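Local coordinates for thiosulfate sulfurtransferase (Pseudomonas aeruginosa, PDB 1YT8), which probably transfers sulfur from thiosulfate to cyanide, using rhodanese-like domains, at residues A[148-156]-A[163-174]; A[6-14]-A[90-101]. All blocks are in the same frame, centred on the assembly; numbering follows the deposited sequence.

Contact 1: A[148-156]-A[163-174]; sequences VILDARRFD and IPGGISVPGAEL
Asp151 O is gripped from two sources: the backbone N of Val169 donates to it at 2.9 Å, and a water oxygen 2.7 Å from Asp151 O donates a second hydrogen bond. This water also donates to Arg153 O and accepts from Ser168 OG, so the strand end, the following loop and the partner strand meet at one buried point. The ladder is parallel: Ile167 N reaches Ile149 O at 2.8 Å almost in line with the carbonyl, and Asp151 N returns to Ile167 O with an N-H...O angle of 169°. Past the last bridge, Gly171 N bonds to Ala152 O at 3.0 Å, carrying the pairing into the loop.

Side chains pack on both faces. On the Leu150 face, the Leu150 and Leu174 side chains run past each other in opposite directions, Leu150 CD1 3.8 Å from Leu174 CD2, while Leu150 CD2 rests on Val169 CG2. On the Asp151 face, the Phe155 ring, with CG anti to the backbone N (chi1 -172°), turns an edge to Ser168, Phe155 CD1 lying 3.4 Å from Ser168 OG.

Arg153 grips the Asp151 carboxylate side-on, NE to OD1 and NH2 to OD2, both oxygens close to the guanidinium plane, and Arg153 N closes an Asx turn on OD1. Asn192 and a water shared with Ile163 N also bond OD2, and Met161 O takes Arg153 NH2. The Arg153 side chain lies about 4 Å from a sulfite bound in the crystal. The arrangement is a beta-alpha-beta unit of a rhodanese-like domain, ending beside this site, which may mark an anion pocket.

Contact 2: A[6-14]-A[90-101]; sequences IAVRTFHDI and DVALLDGGLSGW
Two torsions set the aromatic pair: Phe11 has CG anti to its N (chi1 159°), and Trp101 does the same, which brings the two rings together. The edge of Phe11 points at the face of Trp101 in a T-shaped stack, centroids of the Phe11 ring and the Trp101 six-membered ring 4.8 Å apart and planes at 89°, with Phe11 CD1 above the middle of the indole. Ile14 CG2 meets the indole at its edge instead, 3.9 Å from Trp101 CZ3.

At the other end, Arg9 bends at chi3 and meets Asp90 end-on in a salt bridge. Arg9 NH1 and NH2 both converge on Asp90 OD1, at 3.1 and 3.2 Å, from one face of a carboxylate turned 81° from the guanidinium. Ala92 CB lies over a face of that guanidinium, 3.5 Å from Arg9 NH2. Thr67 OG1 and Ile66 O also bond the guanidinium group, tying it to strand 66-69.

Between these ends runs a parallel ladder, Ala7 to Val91, Leu93 to Ala7, Arg9 to Leu93 and Asp95 to Arg9, the last being Asp95 N to Arg9 O at 2.8 Å. Beyond the ladder a water links Phe11 N and Asp95 O. Thr10 and Asp13 form a capping box that starts helix 11-20.

Strand 7-9 is one of the two edge strands of its five-stranded parallel sheet. Strand 91-94 separates it from strand 66-69, Leu93 and Ile6 pack on helix 75-85, and Trp101 of helix 97-103 bonds Glu107 O through NE1.

In the fold
Contact 2 comes first along the chain and closes before contact 1 opens. Their centres lie 41 Å apart on opposite sides of the chain's centre, the nearest atoms about 25 Å apart, so neither touches the other. Each belongs to a different five-stranded parallel sheet, and both sheets share the strand order 1-5-4-2-3. Contact 1 joins the second and third strands of its sheet, 147-151 and 167-168, at one margin; contact 2 joins the first and fifth, 7-9 and 91-94, at the other margin of the equivalent sheet. Two further sheets have the same order, consistent with a chain of four rhodanese-like repeats. Of the two contacts, contact 1 adjoins the sulfite site.

Contact 1: A[148-156]-A[163-174]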
loop_
_atom_site.group_PDB
_atom_site.type_symbol
_atom_site.label_atom_id
_atom_site.label_comp_id
_atom_site.label_asym_id
_atom_site.label_seq_id
_atom_site.Cartn_x
_atom_site.Cartn_y
_atom_site.Cartn_z
ATOM N N VAL A 148 14.209 23.224 9.479
ATOM C CA VAL A 148 13.247 22.273 10.013
ATOM C C VAL A 148 13.373 21.009 9.181
ATOM O O VAL A 148 13.624 21.071 7.975
ATOM C CB VAL A 148 11.792 22.810 9.955
ATOM C CG1 VAL A 148 11.650 24.001 10.899
ATOM C CG2 VAL A 148 11.417 23.198 8.535
ATOM N N ILE A 149 13.247 19.862 9.838
ATOM C CA ILE A 149 13.338 18.577 9.160
ATOM C C ILE A 149 11.936 17.993 9.189
ATOM O O ILE A 149 11.391 17.716 10.258
ATOM C CB ILE A 149 14.330 17.636 9.882
ATOM C CG1 ILE A 149 15.707 18.307 9.953
ATOM C CG2 ILE A 149 14.435 16.303 9.134
ATOM C CD1 ILE A 149 16.791 17.477 10.632
ATOM N N LEU A 150 11.352 17.828 8.007
ATOM C CA LEU A 150 9.995 17.308 7.884
ATOM C C LEU A 150 10.010 15.873 7.372
ATOM O O LEU A 150 10.579 15.586 6.317
ATOM C CB LEU A 150 9.188 18.200 6.940
ATOM C CG LEU A 150 9.341 19.705 7.211
ATOM C CD1 LEU A 150 8.464 20.482 6.244
ATOM C CD2 LEU A 150 8.962 20.031 8.650
ATOM N N ASP A 151 9.378 14.982 8.132
ATOM C CA ASP A 151 9.308 13.561 7.804
ATOM C C ASP A 151 8.038 13.289 6.995
ATOM O O ASP A 151 6.925 13.424 7.513
ATOM C CB ASP A 151 9.301 12.756 9.100
ATOM C CG ASP A 151 9.648 11.306 8.887
ATOM O OD1 ASP A 151 9.037 10.676 8.000
ATOM O OD2 ASP A 151 10.529 10.796 9.616
ATOM N N ALA A 152 8.213 12.887 5.736
ATOM C CA ALA A 152 7.094 12.648 4.818
ATOM C C ALA A 152 6.381 11.299 4.877
ATOM O O ALA A 152 5.483 11.040 4.072
ATOM C CB ALA A 152 7.557 12.911 3.381
ATOM N N ARG A 153 6.766 10.445 5.818
ATOM C CA ARG A 153 6.152 9.126 5.947
ATOM C C ARG A 153 4.870 9.170 6.775
ATOM O O ARG A 153 4.419 10.238 7.189
ATOM C CB ARG A 153 7.137 8.162 6.616
ATOM C CG ARG A 153 8.475 8.020 5.894
ATOM C CD ARG A 153 9.437 7.201 6.735
ATOM N NE ARG A 153 9.859 7.925 7.935
ATOM C CZ ARG A 153 10.360 7.339 9.020
ATOM N NH1 ARG A 153 10.498 6.016 9.060
ATOM N NH2 ARG A 153 10.721 8.071 10.064
ATOM N N ARG A 154 4.276 8.001 7.007
ATOM C CA ARG A 154 3.071 7.927 7.832
ATOM C C ARG A 154 3.504 8.256 9.255
ATOM O O ARG A 154 4.655 8.043 9.616
ATOM C CB ARG A 154 2.477 6.515 7.829
ATOM C CG ARG A 154 1.925 6.035 6.499
ATOM C CD ARG A 154 1.106 4.761 6.717
ATOM N NE ARG A 154 1.857 3.757 7.468
ATOM C CZ ARG A 154 2.656 2.845 6.922
ATOM N NH1 ARG A 154 2.814 2.794 5.606
ATOM N NH2 ARG A 154 3.312 1.992 7.696
ATOM N N PHE A 155 2.580 8.750 10.070
ATOM C CA PHE A 155 2.915 9.096 11.447
ATOM C C PHE A 155 3.467 7.902 12.235
ATOM O O PHE A 155 4.372 8.067 13.054
ATOM C CB PHE A 155 1.689 9.661 12.170
ATOM C CG PHE A 155 1.995 10.207 13.537
ATOM C CD1 PHE A 155 2.806 11.331 13.685
ATOM C CD2 PHE A 155 1.500 9.582 14.677
ATOM C CE1 PHE A 155 3.123 11.823 14.948
ATOM C CE2 PHE A 155 1.807 10.064 15.945
ATOM C CZ PHE A 155 2.624 11.188 16.083
ATOM N N ASP A 156 2.935 6.703 11.999
ATOM C CA ASP A 156 3.433 5.534 12.730
ATOM C C ASP A 156 4.883 5.199 12.376
ATOM O O ASP A 156 5.629 4.672 13.207
ATOM C CB ASP A 156 2.538 4.308 12.497
ATOM C CG ASP A 156 2.476 3.887 11.041
ATOM O OD1 ASP A 156 1.752 4.539 10.261
ATOM O OD2 ASP A 156 3.149 2.902 10.677
ATOM N N ILE A 163 14.550 11.419 12.591
ATOM C CA ILE A 163 15.749 12.252 12.597
ATOM C C ILE A 163 15.561 13.260 13.739
ATOM O O ILE A 163 14.468 13.790 13.927
ATOM C CB ILE A 163 15.894 13.010 11.244
ATOM C CG1 ILE A 163 15.849 12.016 10.076
ATOM C CG2 ILE A 163 17.187 13.825 11.228
ATOM C CD1 ILE A 163 16.936 10.934 10.119
ATOM N N PRO A 164 16.620 13.527 14.524
ATOM C CA PRO A 164 16.534 14.472 15.644
ATOM C C PRO A 164 15.825 15.778 15.318
ATOM O O PRO A 164 16.196 16.475 14.372
ATOM C CB PRO A 164 17.998 14.694 16.018
ATOM C CG PRO A 164 18.591 13.355 15.762
ATOM C CD PRO A 164 17.978 12.966 14.423
ATOM N N GLY A 165 14.809 16.103 16.115
ATOM C CA GLY A 165 14.060 17.330 15.911
ATOM C C GLY A 165 13.050 17.273 14.779
ATOM O O GLY A 165 12.326 18.234 14.548
ATOM N N GLY A 166 12.998 16.145 14.078
ATOM C CA GLY A 166 12.073 15.999 12.966
ATOM C C GLY A 166 10.613 16.198 13.327
ATOM O O GLY A 166 10.185 15.904 14.447
ATOM N N ILE A 167 9.846 16.691 12.359
ATOM C CA ILE A 167 8.417 16.954 12.526
ATOM C C ILE A 167 7.646 16.136 11.496
ATOM O O ILE A 167 7.973 16.162 10.314
ATOM C CB ILE A 167 8.110 18.450 12.289
ATOM C CG1 ILE A 167 8.937 19.301 13.256
ATOM C CG2 ILE A 167 6.606 18.713 12.453
ATOM C CD1 ILE A 167 8.995 20.775 12.899
ATOM N N SER A 168 6.624 15.413 11.939
ATOM C CA SER A 168 5.832 14.601 11.027
ATOM C C SER A 168 4.942 15.441 10.111
ATOM O O SER A 168 4.072 16.181 10.576
ATOM C CB SER A 168 4.965 13.618 11.815
ATOM O OG SER A 168 4.074 12.929 10.953
ATOM N N VAL A 169 5.178 15.331 8.807
ATOM C CA VAL A 169 4.389 16.048 7.811
ATOM C C VAL A 169 4.264 15.136 6.591
ATOM O O VAL A 169 5.020 15.271 5.621
ATOM C CB VAL A 169 5.057 17.380 7.377
ATOM C CG1 VAL A 169 4.098 18.176 6.491
ATOM C CG2 VAL A 169 5.456 18.198 8.596
ATOM N N PRO A 170 3.314 14.185 6.629
ATOM C CA PRO A 170 3.087 13.242 5.530
ATOM C C PRO A 170 3.098 13.920 4.162
ATOM O O PRO A 170 2.578 15.023 3.996
ATOM C CB PRO A 170 1.734 12.631 5.879
ATOM C CG PRO A 170 1.775 12.602 7.376
ATOM C CD PRO A 170 2.321 13.982 7.698
ATOM N N GLY A 171 3.698 13.231 3.195
ATOM C CA GLY A 171 3.840 13.727 1.835
ATOM C C GLY A 171 2.909 14.779 1.254
ATOM O O GLY A 171 3.362 15.854 0.854
ATOM N N ALA A 172 1.617 14.477 1.182
ATOM C CA ALA A 172 0.666 15.421 0.602
ATOM C C ALA A 172 0.447 16.682 1.432
ATOM O O ALA A 172 -0.026 17.689 0.912
ATOM C CB ALA A 172 -0.667 14.729 0.344
ATOM N N GLU A 173 0.798 16.630 2.712
ATOM C CA GLU A 173 0.625 17.769 3.608
ATOM C C GLU A 173 1.733 18.822 3.479
ATOM O O GLU A 173 1.565 19.958 3.911
ATOM C CB GLU A 173 0.584 17.295 5.068
ATOM C CG GLU A 173 -0.469 16.237 5.405
ATOM C CD GLU A 173 -1.899 16.753 5.315
ATOM O OE1 GLU A 173 -2.113 17.968 5.520
ATOM O OE2 GLU A 173 -2.811 15.938 5.060
ATOM N N LEU A 174 2.862 18.449 2.884
ATOM C CA LEU A 174 3.996 19.364 2.758
ATOM C C LEU A 174 3.706 20.761 2.211
ATOM O O LEU A 174 3.986 21.759 2.880
ATOM C CB LEU A 174 5.110 18.697 1.942
ATOM C CG LEU A 174 5.809 17.542 2.680
ATOM C CD1 LEU A 174 6.670 16.760 1.708
ATOM C CD2 LEU A 174 6.662 18.095 3.824
HETATM O O HOH W 1 13.184 20.107 12.645
HETATM O O HOH W 2 12.230 12.362 10.973
HETATM O O HOH W 3 5.580 11.680 9.151
#

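Contact 2: A[6-14]-A[90-101]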
loop_
_atom_site.group_PDB
_atom_site.type_symbol
_atom_site.label_atom_id
_atom_site.label_comp_id
_atom_site.label_asym_id
_atom_site.label_seq_id
_atom_site.Cartn_x
_atom_site.Cartn_y
_atom_site.Cartn_z
ATOM N N ILE A 6 -11.444 -19.743 -18.708
ATOM C CA ILE A 6 -10.112 -19.110 -18.352
ATOM C C ILE A 6 -9.157 -19.159 -19.557
ATOM O O ILE A 6 -8.714 -20.227 -19.966
ATOM C CB ILE A 6 -9.460 -19.830 -17.147
ATOM C CG1 ILE A 6 -10.450 -19.909 -15.978
ATOM C CG2 ILE A 6 -8.180 -19.117 -16.704
ATOM C CD1 ILE A 6 -10.983 -18.563 -15.504
ATOM N N ALA A 7 -8.845 -17.992 -20.121
ATOM C CA ALA A 7 -7.959 -17.920 -21.285
ATOM C C ALA A 7 -6.516 -17.810 -20.819
ATOM O O ALA A 7 -6.200 -17.933 -19.621
ATOM C CB ALA A 7 -8.289 -16.710 -22.142
ATOM N N VAL A 8 -5.659 -17.600 -21.812
ATOM C CA VAL A 8 -4.222 -17.434 -21.643
ATOM C C VAL A 8 -3.767 -16.157 -22.353
ATOM O O VAL A 8 -4.113 -15.910 -23.513
ATOM C CB VAL A 8 -3.427 -18.626 -22.237
ATOM C CG1 VAL A 8 -1.946 -18.394 -22.051
ATOM C CG2 VAL A 8 -3.863 -19.924 -21.563
ATOM N N ARG A 9 -2.985 -15.357 -21.640
ATOM C CA ARG A 9 -2.428 -14.127 -22.170
ATOM C C ARG A 9 -0.921 -14.166 -21.967
ATOM O O ARG A 9 -0.433 -14.644 -20.941
ATOM C CB ARG A 9 -3.036 -12.911 -21.469
ATOM C CG ARG A 9 -4.303 -12.401 -22.147
ATOM C CD ARG A 9 -4.754 -11.063 -21.568
ATOM N NE ARG A 9 -5.598 -11.206 -20.386
ATOM C CZ ARG A 9 -6.917 -11.357 -20.424
ATOM N NH1 ARG A 9 -7.549 -11.387 -21.589
ATOM N NH2 ARG A 9 -7.610 -11.461 -19.297
ATOM N N THR A 10 -0.190 -13.658 -22.952
ATOM C CA THR A 10 1.261 -13.661 -22.914
ATOM C C THR A 10 1.875 -12.324 -22.542
ATOM O O THR A 10 1.186 -11.313 -22.398
ATOM C CB THR A 10 1.847 -14.041 -24.285
ATOM O OG1 THR A 10 1.670 -12.944 -25.194
ATOM C CG2 THR A 10 1.141 -15.273 -24.851
ATOM N N PHE A 11 3.194 -12.346 -22.387
ATOM C CA PHE A 11 3.972 -11.154 -22.088
ATOM C C PHE A 11 3.634 -10.115 -23.159
ATOM O O PHE A 11 3.405 -8.944 -22.864
ATOM C CB PHE A 11 5.467 -11.494 -22.150
ATOM C CG PHE A 11 6.361 -10.300 -22.360
ATOM C CD1 PHE A 11 6.633 -9.417 -21.316
ATOM C CD2 PHE A 11 6.912 -10.045 -23.615
ATOM C CE1 PHE A 11 7.439 -8.294 -21.518
ATOM C CE2 PHE A 11 7.719 -8.926 -23.829
ATOM C CZ PHE A 11 7.984 -8.048 -22.778
ATOM N N HIS A 12 3.598 -10.562 -24.410
ATOM C CA HIS A 12 3.302 -9.677 -25.530
ATOM C C HIS A 12 1.910 -9.054 -25.469
ATOM O O HIS A 12 1.737 -7.893 -25.848
ATOM C CB HIS A 12 3.507 -10.430 -26.844
ATOM C CG HIS A 12 4.926 -10.848 -27.063
ATOM N ND1 HIS A 12 5.932 -9.942 -27.325
ATOM C CD2 HIS A 12 5.525 -12.060 -26.975
ATOM C CE1 HIS A 12 7.089 -10.577 -27.385
ATOM N NE2 HIS A 12 6.870 -11.863 -27.174
ATOM N N ASP A 13 0.925 -9.813 -24.993
ATOM C CA ASP A 13 -0.438 -9.297 -24.869
ATOM C C ASP A 13 -0.445 -8.171 -23.841
ATOM O O ASP A 13 -1.044 -7.114 -24.055
ATOM C CB ASP A 13 -1.409 -10.387 -24.392
ATOM C CG ASP A 13 -1.682 -11.446 -25.444
ATOM O OD1 ASP A 13 -1.982 -11.077 -26.599
ATOM O OD2 ASP A 13 -1.615 -12.652 -25.107
ATOM N N ILE A 14 0.213 -8.414 -22.712
ATOM C CA ILE A 14 0.277 -7.424 -21.640
ATOM C C ILE A 14 1.053 -6.183 -22.089
ATOM O O ILE A 14 0.617 -5.056 -21.855
ATOM C CB ILE A 14 0.963 -8.007 -20.377
ATOM C CG1 ILE A 14 0.184 -9.230 -19.863
ATOM C CG2 ILE A 14 1.084 -6.926 -19.310
ATOM C CD1 ILE A 14 -1.270 -8.952 -19.488
ATOM N N ASP A 90 -13.477 -11.655 -17.696
ATOM C CA ASP A 90 -12.319 -11.687 -18.593
ATOM C C ASP A 90 -11.064 -12.027 -17.803
ATOM O O ASP A 90 -10.214 -11.170 -17.559
ATOM C CB ASP A 90 -12.157 -10.325 -19.287
ATOM C CG ASP A 90 -11.114 -10.343 -20.403
ATOM O OD1 ASP A 90 -10.522 -11.408 -20.681
ATOM O OD2 ASP A 90 -10.886 -9.275 -21.009
ATOM N N VAL A 91 -10.956 -13.292 -17.411
ATOM C CA VAL A 91 -9.822 -13.753 -16.629
ATOM C C VAL A 91 -8.916 -14.666 -17.443
ATOM O O VAL A 91 -9.388 -15.494 -18.225
ATOM C CB VAL A 91 -10.301 -14.520 -15.379
ATOM C CG1 VAL A 91 -9.117 -14.865 -14.497
ATOM C CG2 VAL A 91 -11.311 -13.687 -14.613
ATOM N N ALA A 92 -7.612 -14.511 -17.257
ATOM C CA ALA A 92 -6.645 -15.334 -17.968
ATOM C C ALA A 92 -5.424 -15.627 -17.112
ATOM O O ALA A 92 -5.173 -14.956 -16.109
ATOM C CB ALA A 92 -6.218 -14.639 -19.251
ATOM N N LEU A 93 -4.673 -16.646 -17.516
ATOM C CA LEU A 93 -3.446 -17.031 -16.831
ATOM C C LEU A 93 -2.317 -16.505 -17.706
ATOM O O LEU A 93 -2.431 -16.525 -18.929
ATOM C CB LEU A 93 -3.333 -18.554 -16.745
ATOM C CG LEU A 93 -4.445 -19.328 -16.037
ATOM C CD1 LEU A 93 -4.234 -20.828 -16.243
ATOM C CD2 LEU A 93 -4.447 -18.982 -14.561
ATOM N N LEU A 94 -1.243 -16.025 -17.087
ATOM C CA LEU A 94 -0.096 -15.528 -17.841
ATOM C C LEU A 94 0.667 -16.740 -18.362
ATOM O O LEU A 94 1.054 -17.615 -17.588
ATOM C CB LEU A 94 0.825 -14.701 -16.943
ATOM C CG LEU A 94 2.128 -14.208 -17.584
ATOM C CD1 LEU A 94 1.815 -13.206 -18.685
ATOM C CD2 LEU A 94 3.009 -13.569 -16.525
ATOM N N ASP A 95 0.884 -16.789 -19.671
ATOM C CA ASP A 95 1.589 -17.905 -20.288
ATOM C C ASP A 95 2.969 -18.130 -19.670
ATOM O O ASP A 95 3.838 -17.260 -19.724
ATOM C CB ASP A 95 1.721 -17.659 -21.792
ATOM C CG ASP A 95 2.353 -18.824 -22.521
ATOM O OD1 ASP A 95 1.838 -19.953 -22.399
ATOM O OD2 ASP A 95 3.362 -18.610 -23.222
ATOM N N GLY A 96 3.158 -19.306 -19.076
ATOM C CA GLY A 96 4.433 -19.637 -18.461
ATOM C C GLY A 96 4.662 -19.014 -17.095
ATOM O O GLY A 96 5.710 -19.221 -16.482
ATOM N N GLY A 97 3.686 -18.252 -16.613
ATOM C CA GLY A 97 3.831 -17.613 -15.317
ATOM C C GLY A 97 5.008 -16.654 -15.290
ATOM O O GLY A 97 5.367 -16.077 -16.318
ATOM N N LEU A 98 5.616 -16.489 -14.118
ATOM C CA LEU A 98 6.757 -15.593 -13.967
ATOM C C LEU A 98 7.884 -15.949 -14.937
ATOM O O LEU A 98 8.474 -15.068 -15.567
ATOM C CB LEU A 98 7.287 -15.644 -12.529
ATOM C CG LEU A 98 8.497 -14.753 -12.225
ATOM C CD1 LEU A 98 8.075 -13.287 -12.256
ATOM C CD2 LEU A 98 9.071 -15.111 -10.860
ATOM N N SER A 99 8.180 -17.240 -15.059
ATOM C CA SER A 99 9.241 -17.688 -15.953
ATOM C C SER A 99 8.914 -17.348 -17.400
ATOM O O SER A 99 9.809 -17.081 -18.204
ATOM C CB SER A 99 9.462 -19.196 -15.800
ATOM O OG SER A 99 10.002 -19.490 -14.522
ATOM N N GLY A 100 7.625 -17.358 -17.727
ATOM C CA GLY A 100 7.203 -17.030 -19.076
ATOM C C GLY A 100 7.542 -15.583 -19.384
ATOM O O GLY A 100 8.001 -15.261 -20.479
ATOM N N TRP A 101 7.319 -14.707 -18.408
ATOM C CA TRP A 101 7.610 -13.288 -18.572
ATOM C C TRP A 101 9.111 -13.079 -18.784
ATOM O O TRP A 101 9.532 -12.362 -19.696
ATOM C CB TRP A 101 7.135 -12.520 -17.334
ATOM C CG TRP A 101 7.306 -11.033 -17.433
ATOM C CD1 TRP A 101 8.451 -10.319 -17.218
ATOM C CD2 TRP A 101 6.296 -10.078 -17.783
ATOM N NE1 TRP A 101 8.214 -8.974 -17.409
ATOM C CE2 TRP A 101 6.900 -8.800 -17.758
ATOM C CE3 TRP A 101 4.938 -10.180 -18.116
ATOM C CZ2 TRP A 101 6.191 -7.627 -18.054
ATOM C CZ3 TRP A 101 4.229 -9.011 -18.411
ATOM C CH2 TRP A 101 4.861 -7.753 -18.376
HETATM O O HOH W 4 4.183 -14.934 -21.389
#